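Local coordinates for bifunctional GH43-CE protein (Bacteroides eggerthii, PDB 6MLY), which probably acts on xylan as a two-part enzyme, joining a family 43 glycoside hydrolase, assigned as a beta-xylosidase, to a carbohydrate esterase module, at residues N78-T81 against D85-K88; T364-I369 against F492-K497. All blocks are in the same frame, centred on the assembly; numbering follows the deposited sequence.

From the N terminus, the chain first closes contact 1, a tight local turn within the family 43 glycoside hydrolase region, with three residues between its segments. Contact 2 comes later and spans a far longer loop: 122 residues, many of them in strands of the concanavalin A-like region, lie between 364-369 and 492-497. The two contacts follow in series, neither enclosing nor crossing the other, and their centres lie about 14 Å apart. They meet in space where Gln365 NE2 reaches Lys88 O at 3.1 Å, a probable hydrogen bond. The hydrolase turn is thereby joined to a loop of the beta-sandwich.

Contact 1. Residues N78-T81 against D85-K88; sequences NIPT and DDGK
Pro80 and Asp85 close a local turn at the protein surface, where the chain enters the short helix 80-83 and then doubles back through a loop of the hydrolase region. The closure is a single backbone bond: Asp85 N donates to Pro80 O over 3.0 Å, and with an N-H...O angle of 174° it is nearly straight. Since donor and acceptor are five residues apart, this is the bond of a pi-turn.

Around this bond the pyrrolidine ring of Pro80 serves as an apolar surface for the returning segment. Asp85 places its CB 4.1 Å from Pro80 CB. Next along the chain, Asp86 and Gly87 both take left-handed backbone angles, which curl the segment so that Asp86 and Lys88 also come back to the proline. Asp86 OD2 rests against the ring, 3.6 Å from Pro80 CB, in van der Waals contact. Lys88 has CG anti to its carbonyl carbon (chi1 -66°) and is extended from there on; this carries the aliphatic stem past the proline, which it touches at CD, 3.8 Å from Pro80 CB. Nearer its root, Lys88 CB meets the methyl CG2 of Thr81 at 4.1 Å.

Within the turn, Asn83 ND2 bonds to Asn78 OD1, bracing the entry to helix 80-83. The turn is also held from outside: Asp85 OD1 forms a salt bridge with Arg358, in the loop between strands 352-355 and 370-373, and its side chain touches Lys367 of that same loop.

Contact 2. Residues T364-I369 against F492-K497; sequences TQAKNI and FNYATK
Ala366 and Ile369 meet Tyr494 and Phe492 at one end of the concanavalin A-like beta-sandwich, where the loop entering strand 370-373 runs beside the chain leaving strand 488-491. These strands are antiparallel neighbours in one sheet, and the contact lies just past their paired part. No hydrogen bond spans the two segments; apolar side chains make the join.

Closest to the sheet, Ile369 and Phe492 lie side by side and point the same way, touching through Ile369 CG1 and Phe492 CB at 4.2 Å. The phenyl ring itself turns off from the isoleucine: its CG sits between the backbone N and the carbonyl carbon (chi1 67°), and the ring goes instead to Phe363 and Phe395, packing edge-to-face with each.

Farther out the backbones diverge, from 4.8 Å between the CA atoms of Ile369 and Phe492 to 6.5 Å between those of Ala366 and Tyr494. Side chains span this wider gap. The methyl group of Ala366 points toward the tyrosine and approaches its ring obliquely, with Ala366 CB 4.1 Å from Tyr494 CG, the root of the ring, and as close to Tyr494 CB.

Asn493, between the two aromatic residues, reaches Leu354 O through ND2, tying the segment to strand 352-355 of the other sheet. The two rings also meet within their own segment: Phe492 CD2 lies in the plane of the tyrosine ring, at its edge, 3.7 Å from Tyr494 CE2.

Contact 1. Residues N78-T81 against D85-K88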
loop_
_atom_site.group_PDB
_atom_site.type_symbol
_atom_site.label_atom_id
_atom_site.label_comp_id
_atom_site.label_asym_id
_atom_site.label_seq_id
_atom_site.Cartn_x
_atom_site.Cartn_y
_atom_site.Cartn_z
ATOM N N ASN A 78 16.807 18.256 21.883
ATOM C CA ASN A 78 18.085 17.773 21.386
ATOM C C ASN A 78 18.537 16.590 22.253
ATOM O O ASN A 78 19.534 16.696 22.967
ATOM C CB ASN A 78 19.117 18.905 21.368
ATOM C CG ASN A 78 20.400 18.546 20.645
ATOM O OD1 ASN A 78 20.407 17.708 19.743
ATOM N ND2 ASN A 78 21.494 19.186 21.022
ATOM N N ILE A 79 17.787 15.479 22.192
ATOM C CA ILE A 79 18.092 14.262 22.963
ATOM C C ILE A 79 18.069 13.059 22.023
ATOM O O ILE A 79 17.299 13.039 21.061
ATOM C CB ILE A 79 17.137 14.086 24.167
ATOM C CG1 ILE A 79 15.662 14.024 23.756
ATOM C CG2 ILE A 79 17.383 15.172 25.204
ATOM C CD1 ILE A 79 14.743 13.484 24.832
ATOM N N PRO A 80 18.901 12.019 22.278
ATOM C CA PRO A 80 19.032 10.882 21.365
ATOM C C PRO A 80 17.704 10.323 20.828
ATOM O O PRO A 80 17.603 10.042 19.633
ATOM C CB PRO A 80 19.751 9.827 22.220
ATOM C CG PRO A 80 20.588 10.642 23.181
ATOM C CD PRO A 80 19.766 11.882 23.464
ATOM N N THR A 81 16.702 10.182 21.705
ATOM C CA THR A 81 15.380 9.649 21.333
ATOM C C THR A 81 14.775 10.479 20.190
ATOM O O THR A 81 14.221 9.909 19.244
ATOM C CB THR A 81 14.436 9.587 22.544
ATOM O OG1 THR A 81 14.763 10.668 23.418
ATOM C CG2 THR A 81 14.530 8.281 23.302
ATOM N N ASP A 85 19.522 8.986 17.597
ATOM C CA ASP A 85 20.913 8.664 17.920
ATOM C C ASP A 85 20.940 7.400 18.788
ATOM O O ASP A 85 19.971 7.107 19.500
ATOM C CB ASP A 85 21.617 9.831 18.621
ATOM C CG ASP A 85 21.943 11.021 17.731
ATOM O OD1 ASP A 85 21.585 10.981 16.535
ATOM O OD2 ASP A 85 22.566 11.978 18.241
ATOM N N ASP A 86 22.050 6.653 18.691
ATOM C CA ASP A 86 22.367 5.502 19.551
ATOM C C ASP A 86 21.272 4.431 19.437
ATOM O O ASP A 86 20.948 3.776 20.428
ATOM C CB ASP A 86 22.539 5.929 21.017
ATOM C CG ASP A 86 23.358 7.195 21.223
ATOM O OD1 ASP A 86 24.426 7.315 20.598
ATOM O OD2 ASP A 86 22.915 8.063 22.010
ATOM N N GLY A 87 20.707 4.260 18.237
ATOM C CA GLY A 87 19.572 3.366 18.042
ATOM C C GLY A 87 18.495 3.598 19.091
ATOM O O GLY A 87 18.214 2.728 19.918
ATOM N N LYS A 88 17.934 4.810 19.079
ATOM C CA LYS A 88 16.788 5.189 19.893
ATOM C C LYS A 88 15.827 6.002 19.021
ATOM O O LYS A 88 16.249 6.651 18.065
ATOM C CB LYS A 88 17.217 6.023 21.103
ATOM C CG LYS A 88 18.065 5.295 22.137
ATOM C CD LYS A 88 18.737 6.231 23.122
ATOM C CE LYS A 88 19.597 5.516 24.142
ATOM N NZ LYS A 88 20.365 6.475 24.971
#

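Contact 2. Residues T364-I369 against F492-K497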
loop_
_atom_site.group_PDB
_atom_site.type_symbol
_atom_site.label_atom_id
_atom_site.label_comp_id
_atom_site.label_asym_id
_atom_site.label_seq_id
_atom_site.Cartn_x
_atom_site.Cartn_y
_atom_site.Cartn_z
ATOM N N THR A 364 14.365 2.766 9.830
ATOM C CA THR A 364 13.615 3.663 10.723
ATOM C C THR A 364 14.561 4.414 11.674
ATOM O O THR A 364 14.111 5.291 12.428
ATOM C CB THR A 364 12.518 2.915 11.496
ATOM O OG1 THR A 364 13.111 2.154 12.550
ATOM C CG2 THR A 364 11.680 2.025 10.603
ATOM N N GLN A 365 15.859 4.075 11.637
ATOM C CA GLN A 365 16.894 4.822 12.366
ATOM C C GLN A 365 17.660 5.749 11.406
ATOM O O GLN A 365 18.661 6.357 11.800
ATOM C CB GLN A 365 17.845 3.861 13.088
ATOM C CG GLN A 365 17.170 2.998 14.148
ATOM C CD GLN A 365 16.460 3.807 15.208
ATOM O OE1 GLN A 365 15.260 3.654 15.421
ATOM N NE2 GLN A 365 17.193 4.686 15.875
ATOM N N ALA A 366 17.181 5.878 10.160
ATOM C CA ALA A 366 17.788 6.780 9.179
ATOM C C ALA A 366 17.309 8.218 9.426
ATOM O O ALA A 366 16.156 8.461 9.829
ATOM C CB ALA A 366 17.470 6.325 7.776
ATOM N N LYS A 367 18.217 9.167 9.174
ATOM C CA LYS A 367 17.945 10.584 9.301
ATOM C C LYS A 367 17.578 11.155 7.929
ATOM O O LYS A 367 17.881 10.562 6.896
ATOM C CB LYS A 367 19.166 11.301 9.885
ATOM C CG LYS A 367 19.556 10.867 11.292
ATOM C CD LYS A 367 20.714 11.650 11.873
ATOM C CE LYS A 367 20.335 13.046 12.328
ATOM N NZ LYS A 367 19.542 13.027 13.578
ATOM N N ASN A 368 16.901 12.306 7.953
ATOM C CA ASN A 368 16.596 13.118 6.778
ATOM C C ASN A 368 15.669 12.350 5.825
ATOM O O ASN A 368 15.790 12.460 4.606
ATOM C CB ASN A 368 17.873 13.629 6.104
ATOM C CG ASN A 368 18.688 14.518 7.022
ATOM O OD1 ASN A 368 18.915 14.180 8.180
ATOM N ND2 ASN A 368 19.126 15.664 6.523
ATOM N N ILE A 369 14.727 11.594 6.401
ATOM C CA ILE A 369 13.588 11.070 5.660
ATOM C C ILE A 369 12.524 12.180 5.617
ATOM O O ILE A 369 12.018 12.599 6.663
ATOM C CB ILE A 369 13.065 9.760 6.289
ATOM C CG1 ILE A 369 14.151 8.681 6.345
ATOM C CG2 ILE A 369 11.824 9.263 5.557
ATOM C CD1 ILE A 369 13.691 7.370 6.946
ATOM N N PHE A 492 13.987 9.306 0.780
ATOM C CA PHE A 492 15.066 8.816 1.645
ATOM C C PHE A 492 16.351 8.607 0.835
ATOM O O PHE A 492 16.331 8.631 -0.390
ATOM C CB PHE A 492 14.636 7.538 2.370
ATOM C CG PHE A 492 14.424 6.331 1.491
ATOM C CD1 PHE A 492 13.187 6.071 0.922
ATOM C CD2 PHE A 492 15.457 5.435 1.257
ATOM C CE1 PHE A 492 12.994 4.950 0.128
ATOM C CE2 PHE A 492 15.263 4.317 0.460
ATOM C CZ PHE A 492 14.032 4.078 -0.106
ATOM N N ASN A 493 17.458 8.431 1.567
ATOM C CA ASN A 493 18.790 8.187 1.036
ATOM C C ASN A 493 19.756 7.976 2.204
ATOM O O ASN A 493 20.169 8.942 2.835
ATOM C CB ASN A 493 19.321 9.339 0.176
ATOM C CG ASN A 493 20.739 9.100 -0.309
ATOM O OD1 ASN A 493 21.207 7.961 -0.348
ATOM N ND2 ASN A 493 21.434 10.163 -0.681
ATOM N N TYR A 494 20.140 6.721 2.460
ATOM C CA TYR A 494 21.001 6.408 3.593
ATOM C C TYR A 494 22.024 5.339 3.222
ATOM O O TYR A 494 21.815 4.589 2.287
ATOM C CB TYR A 494 20.173 5.922 4.778
ATOM C CG TYR A 494 19.408 4.647 4.534
ATOM C CD1 TYR A 494 19.826 3.451 5.092
ATOM C CD2 TYR A 494 18.250 4.638 3.774
ATOM C CE1 TYR A 494 19.121 2.276 4.895
ATOM C CE2 TYR A 494 17.530 3.473 3.570
ATOM C CZ TYR A 494 17.965 2.287 4.136
ATOM O OH TYR A 494 17.263 1.133 3.946
ATOM N N ALA A 495 23.097 5.272 4.019
ATOM C CA ALA A 495 24.236 4.400 3.782
ATOM C C ALA A 495 24.224 3.211 4.751
ATOM O O ALA A 495 23.783 3.341 5.896
ATOM C CB ALA A 495 25.511 5.189 3.926
ATOM N N THR A 496 24.728 2.068 4.266
ATOM C CA THR A 496 24.986 0.876 5.073
ATOM C C THR A 496 26.497 0.669 5.257
ATOM O O THR A 496 26.910 0.091 6.262
ATOM C CB THR A 496 24.348 -0.374 4.449
ATOM O OG1 THR A 496 24.911 -0.572 3.151
ATOM C CG2 THR A 496 22.842 -0.277 4.340
ATOM N N LYS A 497 27.309 1.128 4.291
ATOM C CA LYS A 497 28.752 0.832 4.261
ATOM C C LYS A 497 29.606 2.111 4.226
ATOM O O LYS A 497 30.669 2.145 4.855
ATOM C CB LYS A 497 29.078 -0.082 3.074
ATOM C CG LYS A 497 28.885 -1.568 3.346
ATOM C CD LYS A 497 29.286 -2.471 2.196
ATOM C CE LYS A 497 28.167 -2.701 1.202
ATOM N NZ LYS A 497 28.540 -3.705 0.181
#